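Local coordinates for universal stress protein (Pseudomonas aeruginosa UCBPP-PA14, PDB 7MQ5) that is of unknown molecular function but belongs to the universal stress protein family, many of whose members bind nucleotides and help cells withstand stress, at residues 14-19 and 40-45; 25-30 and 92-97; 124-129 and 268-273; 7-12 and 88-93. All coordinates share one frame; numbering follows the deposited sequence. Where two conformers were deposited one is given.

Contact 1: 14-19 and 40-45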
loop_
_atom_site.group_PDB
_atom_site.type_symbol
_atom_site.label_atom_id
_atom_site.label_comp_id
_atom_site.label_asym_id
_atom_site.label_seq_id
_atom_site.Cartn_x
_atom_site.Cartn_y
_atom_site.Cartn_z
ATOM N N ILE A 14 14.445 -7.507 -0.193
ATOM C CA ILE A 14 15.693 -7.158 0.540
ATOM C C ILE A 14 16.710 -6.598 -0.453
ATOM O O ILE A 14 17.017 -7.279 -1.436
ATOM C CB ILE A 14 16.262 -8.407 1.260
ATOM C CG1 ILE A 14 15.279 -9.001 2.275
ATOM C CG2 ILE A 14 17.610 -8.091 1.902
ATOM C CD1 ILE A 14 14.950 -8.097 3.445
ATOM N N GLU A 15 17.223 -5.402 -0.182
ATOM C CA GLU A 15 18.286 -4.793 -1.018
ATOM C C GLU A 15 19.639 -5.209 -0.461
ATOM O O GLU A 15 19.844 -5.228 0.752
ATOM C CB GLU A 15 18.228 -3.266 -0.994
ATOM C CG GLU A 15 17.047 -2.667 -1.727
ATOM C CD GLU A 15 17.168 -2.597 -3.244
ATOM O OE1 GLU A 15 18.269 -2.843 -3.779
ATOM O OE2 GLU A 15 16.161 -2.251 -3.892
ATOM N N PRO A 16 20.603 -5.581 -1.321
ATOM C CA PRO A 16 21.940 -5.914 -0.823
ATOM C C PRO A 16 22.908 -4.754 -0.514
ATOM O O PRO A 16 23.813 -4.957 0.309
ATOM C CB PRO A 16 22.527 -6.746 -1.975
ATOM C CG PRO A 16 21.792 -6.266 -3.216
ATOM C CD PRO A 16 20.396 -5.932 -2.739
ATOM N N ASP A 17 22.698 -3.564 -1.096
ATOM C CA ASP A 17 23.756 -2.512 -1.020
ATOM C C ASP A 17 23.261 -1.161 -0.477
ATOM O O ASP A 17 24.044 -0.201 -0.516
ATOM C CB ASP A 17 24.376 -2.310 -2.410
ATOM C CG ASP A 17 25.000 -3.567 -2.997
ATOM O OD1 ASP A 17 25.736 -4.254 -2.265
ATOM O OD2 ASP A 17 24.716 -3.867 -4.177
ATOM N N GLN A 18 22.041 -1.074 0.042
ATOM C CA GLN A 18 21.531 0.223 0.566
ATOM C C GLN A 18 21.832 0.312 2.072
ATOM O O GLN A 18 22.047 -0.734 2.700
ATOM C CB GLN A 18 20.035 0.337 0.256
ATOM C CG GLN A 18 19.716 0.414 -1.236
ATOM C CD GLN A 18 20.040 1.752 -1.864
ATOM O OE1 GLN A 18 20.399 2.716 -1.190
ATOM N NE2 GLN A 18 19.881 1.834 -3.178
ATOM N N LEU A 19 21.808 1.519 2.642
ATOM C CA LEU A 19 22.113 1.699 4.090
ATOM C C LEU A 19 20.854 1.695 4.953
ATOM O O LEU A 19 20.983 1.825 6.193
ATOM C CB LEU A 19 22.911 2.985 4.294
ATOM C CG LEU A 19 24.289 3.000 3.643
ATOM C CD1 LEU A 19 25.096 4.159 4.196
ATOM C CD2 LEU A 19 25.031 1.686 3.867
ATOM N N LEU A 40 11.818 -13.660 2.561
ATOM C CA LEU A 40 12.806 -12.621 2.197
ATOM C C LEU A 40 13.379 -12.934 0.817
ATOM O O LEU A 40 13.918 -14.041 0.623
ATOM C CB LEU A 40 13.927 -12.575 3.237
ATOM C CG LEU A 40 13.511 -12.608 4.706
ATOM C CD1 LEU A 40 14.720 -12.437 5.610
ATOM C CD2 LEU A 40 12.455 -11.563 5.018
ATOM N N LEU A 41 13.328 -11.961 -0.078
ATOM C CA LEU A 41 13.781 -12.171 -1.468
ATOM C C LEU A 41 14.864 -11.161 -1.827
ATOM O O LEU A 41 14.640 -9.950 -1.664
ATOM C CB LEU A 41 12.589 -12.011 -2.416
ATOM C CG LEU A 41 12.921 -11.963 -3.909
ATOM C CD1 LEU A 41 13.444 -13.312 -4.391
ATOM C CD2 LEU A 41 11.717 -11.508 -4.725
ATOM N N VAL A 42 15.982 -11.664 -2.348
ATOM C CA VAL A 42 17.008 -10.794 -2.985
ATOM C C VAL A 42 16.912 -11.041 -4.494
ATOM O O VAL A 42 17.011 -12.201 -4.906
ATOM C CB VAL A 42 18.429 -11.048 -2.456
ATOM C CG1 VAL A 42 19.449 -10.257 -3.263
ATOM C CG2 VAL A 42 18.539 -10.724 -0.978
ATOM N N CYS A 43 16.738 -9.974 -5.263
ATOM C CA CYS A 43 16.617 -10.065 -6.735
ATOM C C CYS A 43 17.970 -9.726 -7.360
ATOM O O CYS A 43 18.272 -8.535 -7.530
ATOM C CB CYS A 43 15.545 -9.122 -7.253
ATOM S SG CYS A 43 13.918 -9.440 -6.539
ATOM N N GLU A 44 18.760 -10.754 -7.662
ATOM C CA GLU A 44 20.105 -10.543 -8.242
ATOM C C GLU A 44 20.612 -11.868 -8.791
ATOM O O GLU A 44 20.293 -12.919 -8.207
ATOM C CB GLU A 44 21.080 -10.038 -7.178
ATOM C CG GLU A 44 22.467 -9.748 -7.731
ATOM C CD GLU A 44 23.483 -9.228 -6.732
ATOM O OE1 GLU A 44 23.079 -8.515 -5.785
ATOM O OE2 GLU A 44 24.685 -9.532 -6.914
ATOM N N LYS A 45 21.399 -11.798 -9.857
ATOM C CA LYS A 45 22.001 -13.015 -10.446
ATOM C C LYS A 45 23.454 -13.196 -9.989
ATOM O O LYS A 45 23.825 -14.331 -9.651
ATOM C CB LYS A 45 21.989 -12.915 -11.974
ATOM C CG LYS A 45 22.548 -14.127 -12.708
ATOM C CD LYS A 45 22.509 -14.003 -14.217
ATOM C CE LYS A 45 23.477 -12.976 -14.768
ATOM N NZ LYS A 45 23.462 -12.935 -16.249
HETATM O O HOH W 1 16.408 -7.389 -4.177
#
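Ile14 is a knob set into the shallow hollow between Leu40 and Val42, two strand residues with Leu41 turned the other way between them. Its branches divide the work: CG1 lies across Leu40 CB at 3.9 Å, while CB and CG2 press on the CG2 methyl of Val42. That methyl in turn fills the notch between Ile14 CB and Ile14 O, 3.8 Å from the latter. Along the backbone, Ile14 N donates to Leu41 O at 2.9 Å, almost straight (173°), and one water spans the next step by donating to Ile14 O and accepting from Cys43 N. This is how the first strand of the Rossmann-like universal stress protein fold lets go of its parallel neighbour: a last direct bond, a water-filled rung, then a loop leading to helix 22-34. Farther along that loop the rounded Pro16 ring meets Glu44, its CG 3.6 Å from Glu44 OE1. With CG anti to the backbone N (chi1 -178°) and an extended chain beyond, Glu44 holds its carboxylate out to the proline. Arg47 forms salt bridges to both Glu44 and Asp17, probably easing the repulsion between these acids, and His49 hydrogen-bonds the oxygen beside Pro16.

Contact 2: 25-30 and 92-97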
loop_
_atom_site.group_PDB
_atom_site.type_symbol
_atom_site.label_atom_id
_atom_site.label_comp_id
_atom_site.label_asym_id
_atom_site.label_seq_id
_atom_site.Cartn_x
_atom_site.Cartn_y
_atom_site.Cartn_z
ATOM N N LYS A 25 12.011 -3.798 8.288
ATOM C CA LYS A 25 11.509 -3.200 9.560
ATOM C C LYS A 25 9.973 -3.198 9.558
ATOM O O LYS A 25 9.368 -3.577 10.583
ATOM C CB LYS A 25 12.091 -1.798 9.762
ATOM C CG LYS A 25 13.555 -1.787 10.186
ATOM C CD LYS A 25 14.134 -0.404 10.358
ATOM C CE LYS A 25 15.485 -0.426 11.040
ATOM N NZ LYS A 25 15.378 -0.926 12.430
ATOM N N ARG A 26 9.347 -2.764 8.465
ATOM C CA ARG A 26 7.861 -2.771 8.465
ATOM C C ARG A 26 7.357 -4.219 8.582
ATOM O O ARG A 26 6.367 -4.449 9.291
ATOM C CB ARG A 26 7.261 -2.180 7.189
ATOM C CG ARG A 26 7.727 -0.790 6.805
ATOM C CD ARG A 26 7.809 0.197 7.924
ATOM N NE ARG A 26 7.920 1.540 7.395
ATOM C CZ ARG A 26 8.295 2.596 8.094
ATOM N NH1 ARG A 26 8.294 3.788 7.524
ATOM N NH2 ARG A 26 8.694 2.467 9.346
ATOM N N ALA A 27 8.011 -5.162 7.891
ATOM C CA ALA A 27 7.567 -6.574 7.935
ATOM C C ALA A 27 7.641 -7.109 9.370
ATOM O O ALA A 27 6.718 -7.826 9.796
ATOM C CB ALA A 27 8.415 -7.399 7.002
ATOM N N GLN A 28 8.716 -6.768 10.092
ATOM C CA GLN A 28 8.862 -7.237 11.499
ATOM C C GLN A 28 7.759 -6.628 12.371
ATOM O O GLN A 28 7.235 -7.318 13.252
ATOM C CB GLN A 28 10.236 -6.870 12.058
ATOM C CG GLN A 28 11.369 -7.721 11.523
ATOM C CD GLN A 28 12.676 -7.147 12.002
ATOM O OE1 GLN A 28 13.150 -6.136 11.495
ATOM N NE2 GLN A 28 13.229 -7.751 13.035
ATOM N N LEU A 29 7.422 -5.364 12.136
ATOM C CA LEU A 29 6.373 -4.735 12.974
ATOM C C LEU A 29 5.043 -5.447 12.724
ATOM O O LEU A 29 4.372 -5.835 13.692
ATOM C CB LEU A 29 6.267 -3.248 12.650
ATOM C CG LEU A 29 5.267 -2.481 13.509
ATOM C CD1 LEU A 29 5.740 -2.398 14.946
ATOM C CD2 LEU A 29 5.031 -1.087 12.953
ATOM N N ILE A 30 4.698 -5.630 11.452
ATOM C CA ILE A 30 3.403 -6.266 11.098
ATOM C C ILE A 30 3.371 -7.704 11.629
ATOM O O ILE A 30 2.427 -8.057 12.351
ATOM C CB ILE A 30 3.193 -6.208 9.576
ATOM C CG1 ILE A 30 3.062 -4.770 9.070
ATOM C CG2 ILE A 30 2.001 -7.060 9.175
ATOM C CD1 ILE A 30 3.288 -4.634 7.578
ATOM N N LEU A 92 0.937 -9.935 0.475
ATOM C CA LEU A 92 1.438 -8.547 0.559
ATOM C C LEU A 92 2.874 -8.571 0.057
ATOM O O LEU A 92 3.602 -9.514 0.373
ATOM C CB LEU A 92 1.401 -8.057 2.012
ATOM C CG LEU A 92 2.014 -6.687 2.307
ATOM C CD1 LEU A 92 1.246 -5.556 1.617
ATOM C CD2 LEU A 92 2.057 -6.445 3.806
ATOM N N ILE A 93 3.242 -7.558 -0.710
ATOM C CA ILE A 93 4.651 -7.301 -1.099
ATOM C C ILE A 93 5.081 -6.013 -0.401
ATOM O O ILE A 93 4.346 -5.020 -0.510
ATOM C CB ILE A 93 4.786 -7.173 -2.622
ATOM C CG1 ILE A 93 4.374 -8.461 -3.333
ATOM C CG2 ILE A 93 6.192 -6.738 -3.005
ATOM C CD1 ILE A 93 4.186 -8.317 -4.826
ATOM N N ILE A 94 6.226 -6.036 0.269
ATOM C CA ILE A 94 6.804 -4.815 0.883
ATOM C C ILE A 94 8.115 -4.521 0.159
ATOM O O ILE A 94 9.008 -5.396 0.102
ATOM C CB ILE A 94 7.022 -4.948 2.393
ATOM C CG1 ILE A 94 5.743 -5.388 3.112
ATOM C CG2 ILE A 94 7.584 -3.643 2.949
ATOM C CD1 ILE A 94 5.913 -5.523 4.611
ATOM N N LYS A 95 8.214 -3.306 -0.383
ATOM C CA LYS A 95 9.448 -2.882 -1.070
ATOM C C LYS A 95 9.751 -1.431 -0.701
ATOM O O LYS A 95 8.827 -0.593 -0.694
ATOM C CB LYS A 95 9.303 -3.024 -2.582
ATOM C CG LYS A 95 10.583 -2.657 -3.306
ATOM C CD LYS A 95 10.592 -2.875 -4.792
ATOM C CE LYS A 95 11.893 -2.391 -5.413
ATOM N NZ LYS A 95 12.074 -0.919 -5.272
ATOM N N GLN A 96 11.017 -1.144 -0.446
ATOM C CA GLN A 96 11.419 0.244 -0.160
ATOM C C GLN A 96 11.669 0.999 -1.465
ATOM O O GLN A 96 12.285 0.461 -2.404
ATOM C CB GLN A 96 12.663 0.266 0.724
ATOM C CG GLN A 96 13.152 1.676 1.016
ATOM C CD GLN A 96 14.147 1.772 2.148
ATOM O OE1 GLN A 96 14.595 0.779 2.729
ATOM N NE2 GLN A 96 14.507 3.002 2.464
ATOM N N HIS A 97 11.203 2.237 -1.486
ATOM C CA HIS A 97 11.421 3.168 -2.610
ATOM C C HIS A 97 12.808 3.793 -2.516
ATOM O O HIS A 97 13.151 4.330 -1.445
ATOM C CB HIS A 97 10.360 4.261 -2.556
ATOM C CG HIS A 97 10.636 5.410 -3.454
ATOM N ND1 HIS A 97 10.765 6.695 -2.975
ATOM C CD2 HIS A 97 10.798 5.468 -4.788
ATOM C CE1 HIS A 97 10.993 7.508 -3.988
ATOM N NE2 HIS A 97 11.013 6.778 -5.118
#
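The peptide group joining Arg26 to Ala27 offers one flat face to the strand, and the CD1 methyl of Ile94 sits over it, 3.9 Å from Ala27 N. The guanidinium of Arg26 takes no part in this contact. Only the root of that side chain touches, CB standing 4.4 Å from Ile94 CD1, before the chain bends away to place NE against Asp270 in a salt bridge and NH2 against the carbonyl of Arg130.

Everything else across the interface is aliphatic. Ile94 puts CG1 beside its own backbone N and runs straight on to CD1 (chi2 -180°), a fully extended reach that brings one methyl to three helix residues at once. Ala27 receives it closely, its CB 3.9 Å from Ile94 CD1. Ile30, one helical turn on, comes tip to tip with the same methyl, the two CD1 atoms of Ile30 and Ile94 lying 4.1 Å apart. Leu92 adds a looser contact, its CD2 4.4 Å from Ile30 CD1. Alternation along the strand sends Ile93 and Lys95 to the opposite face, where helix 77-88 lies. No hydrogen bond crosses, and the axes stay 9.4 Å apart at 142°. A helix running roughly antiparallel to a central strand and laid on it through small and branched residues is the layering of a Rossmann-like alpha/beta domain, as in the HUP proteins.

Contact 3: 124-129 and 268-273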
loop_
_atom_site.group_PDB
_atom_site.type_symbol
_atom_site.label_atom_id
_atom_site.label_comp_id
_atom_site.label_asym_id
_atom_site.label_seq_id
_atom_site.Cartn_x
_atom_site.Cartn_y
_atom_site.Cartn_z
ATOM N N LEU A 124 2.981 -2.574 -0.396
ATOM C CA LEU A 124 3.412 -1.493 0.509
ATOM C C LEU A 124 4.750 -0.970 -0.001
ATOM O O LEU A 124 5.749 -1.693 0.024
ATOM C CB LEU A 124 3.555 -2.039 1.928
ATOM C CG LEU A 124 4.106 -1.056 2.955
ATOM C CD1 LEU A 124 3.199 0.159 3.117
ATOM C CD2 LEU A 124 4.322 -1.756 4.284
HETATM N N MSE A 125 4.734 0.255 -0.521
HETATM C CA MSE A 125 5.933 0.953 -0.947
HETATM C C MSE A 125 6.380 1.829 0.214
HETATM O O MSE A 125 5.656 2.755 0.583
HETATM C CB MSE A 125 5.636 1.858 -2.143
HETATM C CG MSE A 125 5.233 1.130 -3.401
HETATM SE SE MSE A 125 6.655 -0.006 -4.118
HETATM C CE MSE A 125 8.085 1.340 -4.217
ATOM N N THR A 126 7.529 1.518 0.819
ATOM C CA THR A 126 7.978 2.325 1.947
ATOM C C THR A 126 8.737 3.541 1.411
ATOM O O THR A 126 9.628 3.370 0.569
ATOM C CB THR A 126 8.754 1.505 2.990
ATOM O OG1 THR A 126 10.088 1.218 2.564
ATOM C CG2 THR A 126 8.062 0.208 3.343
ATOM N N LYS A 127 8.371 4.736 1.881
ATOM C CA LYS A 127 8.996 5.980 1.369
ATOM C C LYS A 127 9.612 6.824 2.483
ATOM O O LYS A 127 10.275 7.820 2.148
ATOM C CB LYS A 127 7.977 6.818 0.595
ATOM C CG LYS A 127 7.318 6.105 -0.580
ATOM C CD LYS A 127 6.470 7.009 -1.448
ATOM C CE LYS A 127 7.305 7.871 -2.364
ATOM N NZ LYS A 127 6.471 8.801 -3.164
ATOM N N THR A 128 9.384 6.475 3.743
ATOM C CA THR A 128 9.934 7.268 4.868
ATOM C C THR A 128 10.640 6.320 5.833
ATOM O O THR A 128 10.265 5.145 5.893
ATOM C CB THR A 128 8.841 8.076 5.583
ATOM O OG1 THR A 128 9.457 8.851 6.615
ATOM C CG2 THR A 128 7.745 7.217 6.183
ATOM N N ALA A 129 11.634 6.831 6.551
ATOM C CA ALA A 129 12.327 6.024 7.579
ATOM C C ALA A 129 11.652 6.218 8.936
ATOM O O ALA A 129 12.049 5.527 9.891
ATOM C CB ALA A 129 13.778 6.402 7.650
ATOM N N GLU A 268 5.115 11.583 0.770
ATOM C CA GLU A 268 6.364 11.334 1.527
ATOM C C GLU A 268 6.118 10.213 2.543
ATOM O O GLU A 268 7.092 9.717 3.110
ATOM C CB GLU A 268 6.841 12.626 2.185
ATOM C CG GLU A 268 7.200 13.702 1.167
ATOM C CD GLU A 268 7.761 15.006 1.711
ATOM O OE1 GLU A 268 7.385 15.402 2.828
ATOM O OE2 GLU A 268 8.602 15.610 1.015
ATOM N N SER A 269 4.860 9.848 2.770
ATOM C CA SER A 269 4.493 8.713 3.640
ATOM C C SER A 269 4.760 7.401 2.899
ATOM O O SER A 269 4.869 7.407 1.673
ATOM C CB SER A 269 3.011 8.774 4.003
ATOM O OG SER A 269 2.195 8.560 2.844
ATOM N N ASP A 270 4.851 6.315 3.651
ATOM C CA ASP A 270 4.731 4.994 3.007
ATOM C C ASP A 270 3.359 4.961 2.317
ATOM O O ASP A 270 2.435 5.699 2.743
ATOM C CB ASP A 270 4.793 3.853 4.018
ATOM C CG ASP A 270 6.140 3.615 4.670
ATOM O OD1 ASP A 270 7.104 4.356 4.384
ATOM O OD2 ASP A 270 6.210 2.658 5.462
ATOM N N VAL A 271 3.209 4.119 1.308
ATOM C CA VAL A 271 1.912 4.017 0.598
ATOM C C VAL A 271 1.542 2.541 0.456
ATOM O O VAL A 271 2.343 1.753 -0.083
ATOM C CB VAL A 271 1.931 4.720 -0.776
ATOM C CG1 VAL A 271 0.525 4.817 -1.366
ATOM C CG2 VAL A 271 2.557 6.107 -0.711
ATOM N N LEU A 272 0.355 2.191 0.940
ATOM C CA LEU A 272 -0.218 0.847 0.721
ATOM C C LEU A 272 -1.197 0.972 -0.441
ATOM O O LEU A 272 -2.174 1.746 -0.325
ATOM C CB LEU A 272 -0.914 0.342 1.982
ATOM C CG LEU A 272 -1.565 -1.026 1.838
ATOM C CD1 LEU A 272 -0.540 -2.100 1.534
ATOM C CD2 LEU A 272 -2.376 -1.394 3.064
ATOM N N VAL A 273 -0.918 0.266 -1.523
ATOM C CA VAL A 273 -1.719 0.351 -2.769
ATOM C C VAL A 273 -2.598 -0.893 -2.903
ATOM O O VAL A 273 -2.065 -2.012 -3.005
ATOM C CB VAL A 273 -0.780 0.507 -3.974
ATOM C CG1 VAL A 273 -1.577 0.601 -5.261
ATOM C CG2 VAL A 273 0.136 1.708 -3.804
HETATM O O HOH W 2 9.644 10.445 2.434
#
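Strands 124-126 and 270-273 run antiparallel at 168°, and Met125 and Val271 form a hydrogen-bonded pair, each N donating to the other's O at 2.9 Å. Beside it Leu124 and Leu272 make a non-hydrogen-bonded pair, Leu124 CB resting 4.1 Å from Leu272 CD1. Past the ladder the carboxylate of Asp270 replaces the backbone as acceptor. Its CG lies beside the backbone N (chi1 -70°), which directs the carboxylate at the turn 127-128. OD1 takes Lys127 N at 2.8 Å from above the carboxylate plane and Thr128 N at 3.2 Å nearly in line with the C-O bond. OD2 lies alongside the CB and CG2 of Thr126 and is gripped from elsewhere by Arg26 and Trp132, an arrangement that would probably favour the ionised acid. Lys127 lays its methylenes over the buried Ser269 O, with CB at 3.3 Å, and its NZ continues to carbonyls including that of Leu267. A water donates to both Lys127 O and Glu268 O. Selenomethionine Met125 turns toward helix 110-118, whereas Leu124 and Thr126 touch Ile94, and helix 22-34 lies over Thr126. Strand 123-126 thus sits between strands 92-96 and 270-274, a helix on each face.

Contact 4: 7-12 and 88-93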
loop_
_atom_site.group_PDB
_atom_site.type_symbol
_atom_site.label_atom_id
_atom_site.label_comp_id
_atom_site.label_asym_id
_atom_site.label_seq_id
_atom_site.Cartn_x
_atom_site.Cartn_y
_atom_site.Cartn_z
ATOM N N ILE A 7 -3.570 -11.721 6.281
ATOM C CA ILE A 7 -2.416 -11.942 5.358
ATOM C C ILE A 7 -1.473 -12.927 6.044
ATOM O O ILE A 7 -0.872 -12.557 7.070
ATOM C CB ILE A 7 -1.745 -10.621 4.967
ATOM C CG1 ILE A 7 -2.730 -9.754 4.174
ATOM C CG2 ILE A 7 -0.472 -10.903 4.190
ATOM C CD1 ILE A 7 -2.284 -8.332 3.945
ATOM N N ARG A 8 -1.361 -14.130 5.496
ATOM C CA ARG A 8 -0.572 -15.172 6.199
ATOM C C ARG A 8 0.879 -15.244 5.717
ATOM O O ARG A 8 1.653 -15.912 6.391
ATOM C CB ARG A 8 -1.311 -16.506 6.152
ATOM C CG ARG A 8 -2.725 -16.433 6.723
ATOM C CD ARG A 8 -2.835 -15.620 8.005
ATOM N NE ARG A 8 -1.956 -16.135 9.046
ATOM C CZ ARG A 8 -1.473 -15.425 10.066
ATOM N NH1 ARG A 8 -1.753 -14.138 10.189
ATOM N NH2 ARG A 8 -0.681 -16.005 10.950
ATOM N N SER A 9 1.220 -14.611 4.593
ATOM C CA SER A 9 2.653 -14.538 4.224
ATOM C C SER A 9 2.908 -13.209 3.520
ATOM O O SER A 9 2.037 -12.711 2.767
ATOM C CB SER A 9 3.149 -15.732 3.443
ATOM O OG SER A 9 2.621 -15.770 2.133
ATOM N N ILE A 10 4.065 -12.647 3.825
ATOM C CA ILE A 10 4.504 -11.344 3.288
ATOM C C ILE A 10 5.801 -11.533 2.523
ATOM O O ILE A 10 6.748 -12.146 3.067
ATOM C CB ILE A 10 4.706 -10.355 4.446
ATOM C CG1 ILE A 10 3.412 -10.156 5.238
ATOM C CG2 ILE A 10 5.283 -9.044 3.938
ATOM C CD1 ILE A 10 3.585 -9.340 6.493
ATOM N N LEU A 11 5.817 -11.059 1.284
ATOM C CA LEU A 11 7.069 -11.029 0.497
ATOM C C LEU A 11 7.822 -9.745 0.857
ATOM O O LEU A 11 7.258 -8.640 0.691
ATOM C CB LEU A 11 6.744 -11.082 -0.994
ATOM C CG LEU A 11 7.961 -11.086 -1.916
ATOM C CD1 LEU A 11 8.809 -12.326 -1.678
ATOM C CD2 LEU A 11 7.518 -10.998 -3.369
ATOM N N VAL A 12 9.045 -9.896 1.357
ATOM C CA VAL A 12 9.890 -8.747 1.757
ATOM C C VAL A 12 11.031 -8.634 0.754
ATOM O O VAL A 12 11.855 -9.562 0.672
ATOM C CB VAL A 12 10.426 -8.918 3.184
ATOM C CG1 VAL A 12 11.150 -7.668 3.645
ATOM C CG2 VAL A 12 9.335 -9.308 4.170
ATOM N N GLU A 88 5.262 -18.351 -3.765
ATOM C CA GLU A 88 5.127 -18.458 -2.291
ATOM C C GLU A 88 3.698 -18.149 -1.827
ATOM O O GLU A 88 3.408 -18.394 -0.645
ATOM C CB GLU A 88 6.179 -17.548 -1.659
ATOM C CG GLU A 88 7.597 -17.984 -1.966
ATOM C CD GLU A 88 7.993 -19.300 -1.331
ATOM O OE1 GLU A 88 7.404 -19.651 -0.299
ATOM O OE2 GLU A 88 8.873 -19.971 -1.880
ATOM N N GLY A 89 2.830 -17.678 -2.720
ATOM C CA GLY A 89 1.436 -17.385 -2.330
ATOM C C GLY A 89 1.317 -16.212 -1.372
ATOM O O GLY A 89 0.374 -16.185 -0.587
ATOM N N CYS A 90 2.199 -15.228 -1.470
ATOM C CA CYS A 90 2.166 -14.099 -0.509
ATOM C C CYS A 90 0.974 -13.172 -0.774
ATOM O O CYS A 90 0.591 -12.987 -1.945
ATOM C CB CYS A 90 3.478 -13.323 -0.549
ATOM S SG CYS A 90 4.918 -14.358 -0.174
ATOM N N GLY A 91 0.424 -12.614 0.303
ATOM C CA GLY A 91 -0.730 -11.696 0.251
ATOM C C GLY A 91 -0.351 -10.232 0.354
ATOM O O GLY A 91 -1.239 -9.379 0.325
ATOM N N LEU A 92 0.937 -9.935 0.475
ATOM C CA LEU A 92 1.438 -8.547 0.559
ATOM C C LEU A 92 2.874 -8.571 0.057
ATOM O O LEU A 92 3.602 -9.514 0.373
ATOM C CB LEU A 92 1.401 -8.057 2.012
ATOM C CG LEU A 92 2.014 -6.687 2.307
ATOM C CD1 LEU A 92 1.246 -5.556 1.617
ATOM C CD2 LEU A 92 2.057 -6.445 3.806
ATOM N N ILE A 93 3.242 -7.558 -0.710
ATOM C CA ILE A 93 4.651 -7.301 -1.099
ATOM C C ILE A 93 5.081 -6.013 -0.401
ATOM O O ILE A 93 4.346 -5.020 -0.510
ATOM C CB ILE A 93 4.786 -7.173 -2.622
ATOM C CG1 ILE A 93 4.374 -8.461 -3.333
ATOM C CG2 ILE A 93 6.192 -6.738 -3.005
ATOM C CD1 ILE A 93 4.186 -8.317 -4.826
HETATM O O HOH W 3 1.575 -18.328 1.540
#
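Ile7 leans over the bare backbone of Gly91, and its side chain can be followed outward atom by atom. At CB it forks. The CG2 branch, anti to the backbone N with chi1 -64° setting CG1 beside it, drops onto the glycine, 3.9 Å from Gly91 C, and also meets Leu92 CB. The CG1 branch passes Gly91 O and ends in CD1, which settles 3.9 Å from Gly91 O and a little farther from Leu92 CB.

Beyond this start the two chains become parallel strands. Gly91 N donates to Ser9 O at 2.9 Å and Leu11 N to Leu92 O at the same length, whereas the buried Leu92 N finds no partner. The side chains of Ile10 and Leu92 lie side by side, Ile10 CG2 4.1 Å from Leu92 CD2, on the face that helix 22-34 covers through Ile30. On the other, Leu11 and Ile93 point together toward Ile81 of helix 77-88. Cys90 also packs on Leu11, its SG 3.8 Å from Leu11 CB, after Gly89 with its positive phi (68°) has turned the chain out of helix 77-88.

Strands 9-13 and 92-96 are the first and fourth of a sheet half ordered 3-2-1-4-5, and their junction, from which successive strands are added in opposite directions, is the topological switch point of the Rossmann-like fold.

Overall arrangement
From the N terminus, contact 4 opens first, on strand 9-13, and closes the loop running to 88-93. Contact 1 nests inside it, tying the loop after that strand to strand 37-43; the two touch where Leu41 N probably bonds to Val12 O. Contact 2 starts on helix 22-34, within the loop of contact 1, and ends beyond it at 92-97, so these two cross along the chain. It ends on the same strand as contact 4, sharing Leu92 and Ile93. Contact 3 follows in series and closes the long loop from 124-129 to 268-273, carrying the sheet into the C-terminal half. Contacts 2 and 3 meet where Leu124 N, 2.8 Å from Ile93 O, probably bonds to it.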